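HAD superfamily hydrolase (Brucella suis biovar 1, PDB 6NQ4) probably acts as a phosphatase, a hydrolase of the haloacid dehalogenase superfamily with a metal site occupied here by sodium. Local coordinates at residues A[34-39]-A[259-264]; A[98-103]-A[225-230]; A[213-216]-A[220-223]. All coordinates share one frame; numbering follows the deposited sequence.

Overall arrangement
Three contacts, one within another and none crossing, join separate parts of this haloacid dehalogenase fold. From the N terminus, residues 34-39 lead into the central strand 38-41 of the six-stranded parallel sheet and wait more than 200 residues for contact 1 to close the longest loop against 259-264, two strands away. Within that loop, edge strand 100-103 meets helix 218-232 in contact 2, after the chain has built and left the second, five-stranded sheet. Contact 3 is the innermost and most local: the loop 213-216, on return from that second sheet, packs on the same helix. Contacts 2 and 3 also touch each other, with Val-102 CG1 3.9 Å from Ile-220 CG1.

Contact 1 of 3, residues A[34-39]-A[259-264]; sequences DRYDAI and GLDVLY
The ring of Tyr-36 meets Asp-261 at its edge, where OD2 of the carboxylate lies in the ring plane, while one face of the ring carries CB of Arg-35, 4.1 Å above the plane and displaced toward the rim. The two flat groups that share the contact stand almost perpendicular, with ring and carboxylate planes 88° apart. What joins them is a single short hydrogen bond from Tyr-36 OH to Asp-261 OD2, 2.6 Å long. It uses the anti lone pair of OD2, the one directed away from OD1, and therefore the carboxylate approaches with its CB side: Asp-261 CB is 3.4 Å from Tyr-36 OH and 4.1 Å from Tyr-36 CE1.

The two side chains bridge the width of an intervening strand. The CA atoms of Tyr-36 and Asp-261 are 9.7 Å apart, a distance that accommodates strand 241-245, whose Leu-242 touches both side chains. In each residue CG lies beside the backbone N and opposite the carbonyl carbon (chi1 -58° for Tyr-36, -68° for Asp-261), which sends the ring and the carboxylate over that strand. Ile-297 also packs on the ring. Asp-37, the next residue in the chain, forms a salt bridge with Arg-240, which ties the same entry to the start of 241-245.

The contact illustrates how the loop entering one strand of a parallel sheet can be linked to the start of a strand two places away. Because the phenol is the donor and the carboxylate accepts, Tyr-36 is presumably neutral and Asp-261 negatively charged. With the acceptor in the ring plane, the bond probably holds the hydroxyl hydrogen in that plane too, the orientation a phenol prefers, and the partly exposed carboxylate gives the otherwise buried tyrosine's polar tip an acceptor.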
loop_
_atom_site.group_PDB
_atom_site.type_symbol
_atom_site.label_atom_id
_atom_site.label_comp_id
_atom_site.label_asym_id
_atom_site.label_seq_id
_atom_site.Cartn_x
_atom_site.Cartn_y
_atom_site.Cartn_z
ATOM N N ASP A 34 14.723 19.876 -6.271
ATOM C CA ASP A 34 16.137 20.123 -6.547
ATOM C C ASP A 34 17.042 19.323 -5.624
ATOM O O ASP A 34 18.227 19.148 -5.934
ATOM C CB ASP A 34 16.495 21.609 -6.413
ATOM C CG ASP A 34 16.140 22.422 -7.653
ATOM O OD1 ASP A 34 15.538 21.872 -8.592
ATOM O OD2 ASP A 34 16.481 23.628 -7.693
ATOM N N ARG A 35 16.521 18.841 -4.495
ATOM C CA ARG A 35 17.331 18.131 -3.515
ATOM C C ARG A 35 17.181 16.616 -3.581
ATOM O O ARG A 35 17.841 15.914 -2.806
ATOM C CB ARG A 35 17.018 18.631 -2.101
ATOM N N TYR A 36 16.349 16.089 -4.489
ATOM C CA TYR A 36 16.090 14.653 -4.568
ATOM C C TYR A 36 16.289 14.117 -5.983
ATOM O O TYR A 36 16.022 14.802 -6.977
ATOM C CB TYR A 36 14.666 14.314 -4.066
ATOM C CG TYR A 36 14.454 14.774 -2.645
ATOM C CD1 TYR A 36 14.968 14.053 -1.580
ATOM C CD2 TYR A 36 13.771 15.956 -2.374
ATOM C CE1 TYR A 36 14.802 14.480 -0.285
ATOM C CE2 TYR A 36 13.604 16.400 -1.070
ATOM C CZ TYR A 36 14.127 15.657 -0.030
ATOM O OH TYR A 36 13.962 16.082 1.265
ATOM N N ASP A 37 16.768 12.873 -6.064
ATOM C CA ASP A 37 16.872 12.163 -7.331
ATOM C C ASP A 37 15.718 11.204 -7.564
ATOM O O ASP A 37 15.513 10.764 -8.701
ATOM C CB ASP A 37 18.193 11.391 -7.414
ATOM C CG ASP A 37 19.408 12.306 -7.374
ATOM O OD1 ASP A 37 19.346 13.417 -7.941
ATOM O OD2 ASP A 37 20.428 11.916 -6.771
ATOM N N ALA A 38 14.952 10.881 -6.530
ATOM C CA ALA A 38 13.841 9.965 -6.697
ATOM C C ALA A 38 12.768 10.276 -5.674
ATOM O O ALA A 38 13.029 10.890 -4.632
ATOM C CB ALA A 38 14.278 8.515 -6.534
ATOM N N ILE A 39 11.556 9.820 -5.986
ATOM C CA ILE A 39 10.396 9.978 -5.127
ATOM C C ILE A 39 9.721 8.622 -5.003
ATOM O O ILE A 39 9.582 7.904 -5.999
ATOM C CB ILE A 39 9.423 10.997 -5.757
ATOM C CG1 ILE A 39 9.953 12.418 -5.574
ATOM C CG2 ILE A 39 8.008 10.842 -5.183
ATOM C CD1 ILE A 39 9.167 13.461 -6.365
ATOM N N GLY A 259 14.644 5.532 6.607
ATOM C CA GLY A 259 15.650 6.570 6.529
ATOM C C GLY A 259 15.425 7.621 5.464
ATOM O O GLY A 259 16.392 8.275 5.058
ATOM N N LEU A 260 14.188 7.820 5.008
ATOM C CA LEU A 260 13.873 8.797 3.973
ATOM C C LEU A 260 13.188 10.022 4.561
ATOM O O LEU A 260 12.388 9.917 5.500
ATOM C CB LEU A 260 12.915 8.213 2.926
ATOM C CG LEU A 260 13.275 6.832 2.378
ATOM C CD1 LEU A 260 12.229 6.408 1.346
ATOM C CD2 LEU A 260 14.684 6.792 1.783
ATOM N N ASP A 261 13.487 11.180 3.972
ATOM C CA ASP A 261 12.676 12.372 4.186
ATOM C C ASP A 261 11.255 12.114 3.696
ATOM O O ASP A 261 11.026 11.336 2.762
ATOM C CB ASP A 261 13.250 13.545 3.391
ATOM C CG ASP A 261 14.609 14.028 3.910
ATOM O OD1 ASP A 261 15.075 13.597 4.999
ATOM O OD2 ASP A 261 15.219 14.864 3.209
ATOM N N VAL A 262 10.291 12.787 4.316
ATOM C CA VAL A 262 8.906 12.560 3.956
ATOM C C VAL A 262 8.186 13.878 3.760
ATOM O O VAL A 262 8.430 14.878 4.447
ATOM C CB VAL A 262 8.150 11.577 4.886
ATOM C CG1 VAL A 262 7.749 12.241 6.177
ATOM C CG2 VAL A 262 6.923 10.992 4.171
ATOM N N LEU A 263 7.326 13.876 2.752
ATOM C CA LEU A 263 6.379 14.946 2.483
ATOM C C LEU A 263 4.991 14.400 2.805
ATOM O O LEU A 263 4.515 13.467 2.145
ATOM C CB LEU A 263 6.455 15.379 1.020
ATOM C CG LEU A 263 5.355 16.329 0.545
ATOM C CD1 LEU A 263 5.397 17.630 1.319
ATOM C CD2 LEU A 263 5.477 16.605 -0.934
ATOM N N TYR A 264 4.350 14.974 3.823
ATOM C CA TYR A 264 3.035 14.537 4.278
ATOM C C TYR A 264 1.958 15.337 3.556
ATOM O O TYR A 264 2.024 16.568 3.492
ATOM C CB TYR A 264 2.937 14.759 5.791
ATOM C CG TYR A 264 1.624 14.400 6.470
ATOM C CD1 TYR A 264 1.050 13.144 6.315
ATOM C CD2 TYR A 264 0.993 15.307 7.315
ATOM C CE1 TYR A 264 -0.134 12.812 6.960
ATOM C CE2 TYR A 264 -0.178 14.983 7.961
ATOM C CZ TYR A 264 -0.738 13.738 7.789
ATOM O OH TYR A 264 -1.911 13.435 8.455
#

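Contact 2 of 3, residues A[98-103]-A[225-230]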
loop_
_atom_site.group_PDB
_atom_site.type_symbol
_atom_site.label_atom_id
_atom_site.label_comp_id
_atom_site.label_asym_id
_atom_site.label_seq_id
_atom_site.Cartn_x
_atom_site.Cartn_y
_atom_site.Cartn_z
ATOM N N TYR A 98 4.935 8.516 -14.103
ATOM C CA TYR A 98 5.676 7.676 -13.177
ATOM C C TYR A 98 6.622 6.790 -13.972
ATOM O O TYR A 98 6.456 6.597 -15.182
ATOM C CB TYR A 98 4.709 6.843 -12.298
ATOM C CG TYR A 98 3.770 5.964 -13.110
ATOM C CD1 TYR A 98 2.564 6.463 -13.591
ATOM C CD2 TYR A 98 4.103 4.645 -13.415
ATOM C CE1 TYR A 98 1.714 5.668 -14.357
ATOM C CE2 TYR A 98 3.272 3.854 -14.174
ATOM C CZ TYR A 98 2.079 4.359 -14.651
ATOM O OH TYR A 98 1.251 3.544 -15.403
ATOM N N ASP A 99 7.618 6.246 -13.278
ATOM C CA ASP A 99 8.532 5.287 -13.883
ATOM C C ASP A 99 8.141 3.847 -13.607
ATOM O O ASP A 99 8.210 3.011 -14.516
ATOM C CB ASP A 99 9.957 5.535 -13.381
ATOM C CG ASP A 99 10.532 6.827 -13.918
ATOM O OD1 ASP A 99 11.159 6.775 -14.999
ATOM O OD2 ASP A 99 10.324 7.889 -13.283
ATOM N N ARG A 100 7.700 3.546 -12.386
ATOM C CA ARG A 100 7.361 2.179 -12.018
ATOM C C ARG A 100 6.389 2.213 -10.852
ATOM O O ARG A 100 6.342 3.195 -10.099
ATOM C CB ARG A 100 8.609 1.352 -11.668
ATOM C CG ARG A 100 8.661 0.067 -12.481
ATOM C CD ARG A 100 9.828 -0.824 -12.136
ATOM N NE ARG A 100 10.895 -0.746 -13.120
ATOM C CZ ARG A 100 12.045 -1.391 -12.987
ATOM N NH1 ARG A 100 12.989 -1.289 -13.914
ATOM N NH2 ARG A 100 12.243 -2.139 -11.908
ATOM N N VAL A 101 5.600 1.135 -10.733
ATOM C CA VAL A 101 4.699 0.913 -9.603
ATOM C C VAL A 101 5.208 -0.282 -8.814
ATOM O O VAL A 101 5.545 -1.321 -9.406
ATOM C CB VAL A 101 3.260 0.658 -10.089
ATOM C CG1 VAL A 101 2.339 0.351 -8.905
ATOM C CG2 VAL A 101 2.731 1.871 -10.851
ATOM N N VAL A 102 5.294 -0.131 -7.491
ATOM C CA VAL A 102 5.609 -1.222 -6.576
ATOM C C VAL A 102 4.470 -1.332 -5.580
ATOM O O VAL A 102 4.116 -0.344 -4.933
ATOM C CB VAL A 102 6.947 -0.979 -5.853
ATOM C CG1 VAL A 102 7.162 -2.029 -4.774
ATOM C CG2 VAL A 102 8.107 -0.987 -6.860
ATOM N N THR A 103 3.895 -2.519 -5.456
ATOM C CA THR A 103 2.732 -2.709 -4.599
ATOM C C THR A 103 3.045 -3.649 -3.444
ATOM O O THR A 103 3.961 -4.479 -3.501
ATOM C CB THR A 103 1.512 -3.245 -5.363
ATOM O OG1 THR A 103 1.699 -4.652 -5.622
ATOM C CG2 THR A 103 1.283 -2.506 -6.661
ATOM N N LEU A 225 13.472 0.644 -3.663
ATOM C CA LEU A 225 14.869 1.027 -3.835
ATOM C C LEU A 225 15.529 0.224 -4.952
ATOM O O LEU A 225 16.267 0.790 -5.764
ATOM C CB LEU A 225 15.626 0.879 -2.513
ATOM C CG LEU A 225 17.099 1.299 -2.490
ATOM C CD1 LEU A 225 17.216 2.747 -2.924
ATOM C CD2 LEU A 225 17.694 1.088 -1.099
ATOM N N ARG A 226 15.265 -1.089 -5.031
ATOM C CA ARG A 226 15.829 -1.853 -6.142
ATOM C C ARG A 226 15.344 -1.310 -7.477
ATOM O O ARG A 226 16.105 -1.257 -8.450
ATOM C CB ARG A 226 15.490 -3.336 -6.024
ATOM C CG ARG A 226 16.266 -4.076 -4.956
ATOM C CD ARG A 226 16.030 -5.567 -5.064
ATOM N NE ARG A 226 14.650 -5.963 -4.806
ATOM C CZ ARG A 226 14.150 -6.178 -3.590
ATOM N NH1 ARG A 226 14.912 -6.013 -2.517
ATOM N NH2 ARG A 226 12.898 -6.568 -3.448
ATOM N N ALA A 227 14.085 -0.874 -7.533
ATOM C CA ALA A 227 13.537 -0.332 -8.771
ATOM C C ALA A 227 14.246 0.957 -9.178
ATOM O O ALA A 227 14.633 1.109 -10.342
ATOM C CB ALA A 227 12.022 -0.141 -8.637
ATOM N N VAL A 228 14.439 1.894 -8.235
ATOM C CA VAL A 228 15.142 3.144 -8.541
ATOM C C VAL A 228 16.571 2.865 -8.981
ATOM O O VAL A 228 17.090 3.489 -9.912
ATOM C CB VAL A 228 15.145 4.080 -7.320
ATOM C CG1 VAL A 228 15.976 5.328 -7.634
ATOM C CG2 VAL A 228 13.769 4.459 -6.920
ATOM N N GLU A 229 17.251 1.961 -8.263
ATOM C CA GLU A 229 18.659 1.733 -8.557
ATOM C C GLU A 229 18.825 1.100 -9.924
ATOM O O GLU A 229 19.774 1.422 -10.660
ATOM C CB GLU A 229 19.305 0.909 -7.443
ATOM C CG GLU A 229 19.385 1.718 -6.153
ATOM C CD GLU A 229 20.148 1.044 -5.046
ATOM O OE1 GLU A 229 20.139 -0.211 -4.983
ATOM O OE2 GLU A 229 20.745 1.783 -4.229
ATOM N N SER A 230 17.888 0.244 -10.311
ATOM C CA SER A 230 17.947 -0.312 -11.654
ATOM C C SER A 230 17.667 0.758 -12.703
ATOM O O SER A 230 18.367 0.830 -13.716
ATOM C CB SER A 230 16.981 -1.486 -11.792
ATOM O OG SER A 230 17.111 -2.059 -13.082
HETATM O O HOH W 1 15.084 -2.870 -14.180
#
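Arg-100 leaves its strand with an unusual first torsion, chi1 -127°, runs straight through chi2 and then bends at chi3 (-103°), a course that lays its guanidinium beside Ala-227 on the facing helix. NH2 ends up 3.8 Å from Ala-227 CB, and Arg-100 CD follows at 4.2 Å from the same methyl. One face of the guanidinium looks toward Ala-227 O, which stands 4.2 Å above the plane and off toward the rim, too remote for more than loose packing. Nearer the plane, at the edge, lies Ser-230 OG, and between the two groups a water sits in the guanidinium plane. This water accepts a hydrogen bond of 2.6 Å from Arg-100 NH1. Its link onward to Ser-230 OG is less secure, since the separation is implausibly short and the serine has two conformers; the bridge is best regarded as doubtful.

The inner half of the contact is apolar. Val-102, two residues along the strand and on the same side as Arg-100, brings CG2 to 4.4 Å from Ala-227 CB, so the small alanine receives an aliphatic neighbour on the buried side and an arginine toward the surface. A methyl at this position lets the backbones approach to 7.4 Å between the CA atoms of Arg-100 and Ala-227.

The strand and helix segments run nearly antiparallel, at 162°, with axes 9.6 Å apart. Val-101 points to the other side of the sheet, where Val-85 and Met-88 of helix 81-90 cover it. Helices thus flank both faces of the edge strand 100-103, the three-layered alpha/beta/alpha build of the Rossmann-like core found throughout the haloacid dehalogenase superfamily.

Contact 3 of 3, residues A[213-216]-A[220-223]. With PO4 (phosphate ion), chain G.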
loop_
_atom_site.group_PDB
_atom_site.type_symbol
_atom_site.label_atom_id
_atom_site.label_comp_id
_atom_site.label_asym_id
_atom_site.label_seq_id
_atom_site.Cartn_x
_atom_site.Cartn_y
_atom_site.Cartn_z
ATOM N N ALA A 213 4.272 -7.339 4.592
ATOM C CA ALA A 213 5.403 -6.826 3.832
ATOM C C ALA A 213 5.205 -5.420 3.284
ATOM O O ALA A 213 6.200 -4.784 2.915
ATOM C CB ALA A 213 5.735 -7.769 2.660
ATOM N N GLY A 214 3.964 -4.908 3.249
ATOM C CA GLY A 214 3.686 -3.582 2.732
ATOM C C GLY A 214 4.058 -2.483 3.720
ATOM O O GLY A 214 4.601 -2.732 4.795
ATOM N N LYS A 215 3.770 -1.228 3.329
ATOM C CA LYS A 215 4.103 -0.086 4.177
ATOM C C LYS A 215 3.395 -0.228 5.518
ATOM O O LYS A 215 2.203 -0.539 5.546
ATOM C CB LYS A 215 3.635 1.227 3.532
ATOM C CG LYS A 215 4.242 1.507 2.145
ATOM C CD LYS A 215 3.697 2.794 1.509
ATOM C CE LYS A 215 2.239 2.657 1.090
ATOM N NZ LYS A 215 1.763 3.837 0.302
ATOM N N PRO A 216 4.071 0.065 6.649
ATOM C CA PRO A 216 5.382 0.711 6.821
ATOM C C PRO A 216 6.566 -0.259 6.888
ATOM O O PRO A 216 7.674 0.167 7.239
ATOM C CB PRO A 216 5.242 1.369 8.192
ATOM C CG PRO A 216 4.381 0.365 8.961
ATOM C CD PRO A 216 3.373 -0.130 7.936
ATOM N N ILE A 220 8.675 -3.575 1.172
ATOM C CA ILE A 220 8.201 -2.783 0.042
ATOM C C ILE A 220 9.167 -1.646 -0.275
ATOM O O ILE A 220 9.363 -1.302 -1.454
ATOM C CB ILE A 220 6.754 -2.300 0.292
ATOM C CG1 ILE A 220 6.116 -1.821 -1.022
ATOM C CG2 ILE A 220 6.689 -1.229 1.394
ATOM C CD1 ILE A 220 4.637 -1.482 -0.882
ATOM N N TYR A 221 9.818 -1.077 0.751
ATOM C CA TYR A 221 10.798 -0.014 0.528
ATOM C C TYR A 221 12.039 -0.552 -0.154
ATOM O O TYR A 221 12.594 0.109 -1.033
ATOM C CB TYR A 221 11.144 0.699 1.846
ATOM C CG TYR A 221 9.978 1.531 2.304
ATOM C CD1 TYR A 221 9.764 2.805 1.780
ATOM C CD2 TYR A 221 9.025 1.010 3.170
ATOM C CE1 TYR A 221 8.655 3.557 2.150
ATOM C CE2 TYR A 221 7.919 1.737 3.521
ATOM C CZ TYR A 221 7.737 3.013 3.012
ATOM O OH TYR A 221 6.621 3.755 3.357
ATOM N N GLU A 222 12.485 -1.751 0.231
ATOM C CA GLU A 222 13.635 -2.343 -0.443
ATOM C C GLU A 222 13.319 -2.636 -1.904
ATOM O O GLU A 222 14.177 -2.472 -2.780
ATOM C CB GLU A 222 14.091 -3.596 0.308
ATOM C CG GLU A 222 14.797 -3.269 1.625
ATOM C CD GLU A 222 15.112 -4.491 2.465
ATOM O OE1 GLU A 222 14.461 -5.539 2.273
ATOM O OE2 GLU A 222 16.017 -4.398 3.325
ATOM N N ALA A 223 12.078 -3.050 -2.191
ATOM C CA ALA A 223 11.691 -3.289 -3.577
ATOM C C ALA A 223 11.645 -1.987 -4.367
ATOM O O ALA A 223 12.099 -1.931 -5.518
ATOM C CB ALA A 223 10.348 -4.008 -3.627
HETATM P P PO4 G . -2.052 3.406 -0.672
HETATM O O1 PO4 G . -2.359 4.755 -0.024
HETATM O O2 PO4 G . -2.011 3.539 -2.184
HETATM O O3 PO4 G . -3.315 2.628 -0.254
HETATM O O4 PO4 G . -0.833 2.772 -0.047
#
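Ile-220 supplies much of the tight part of this contact: its CG2 presses on the loop's backbone, 3.5 Å from Lys-215 N and 3.7 Å from Gly-214 C. With CG1 anti to the backbone N (chi1 -164°), CG2 is left between N and the carbonyl carbon, facing the peptide that joins Gly-214 to Lys-215. The CA atoms of Gly-214 and Ile-220 lie 5.3 Å apart, the shortest such separation between the segments. A weak hydrogen bond from Ile-220 N to Ala-213 O, bent to 134°, supplements the packing. Equally close, Tyr-221 crosses the stem of Lys-215 at about a right angle, its OH 3.5 Å from Lys-215 CG.

Toward Pro-216, which is partly exposed and follows a cis peptide, the fit slackens: Pro-216 O comes no closer than 4.0 Å to Tyr-221 CE2.

Beyond the lysine stem a bend at chi3 (-70°) carries NZ to a phosphate ion, probably taken up from the crystallisation liquor, where it donates a 2.8 Å hydrogen bond to O4. NZ also forms salt bridges with Asp-42 and Asp-251; Asp-42 ligates the sodium, and Thr-75, Asn-76 and Trp-44 hold the phosphate too. This placement is consistent with the conserved lysine of haloacid dehalogenase motif III.

The loop 213-216 leads from strand 210-212 into helix 218-232. Val-107 of helix 104-114 touches both Ala-213 and Ile-220, Val-102 of strand 100-103 touches Ile-220 and Ala-223, and helix 248-258 meets Lys-215 and Pro-216.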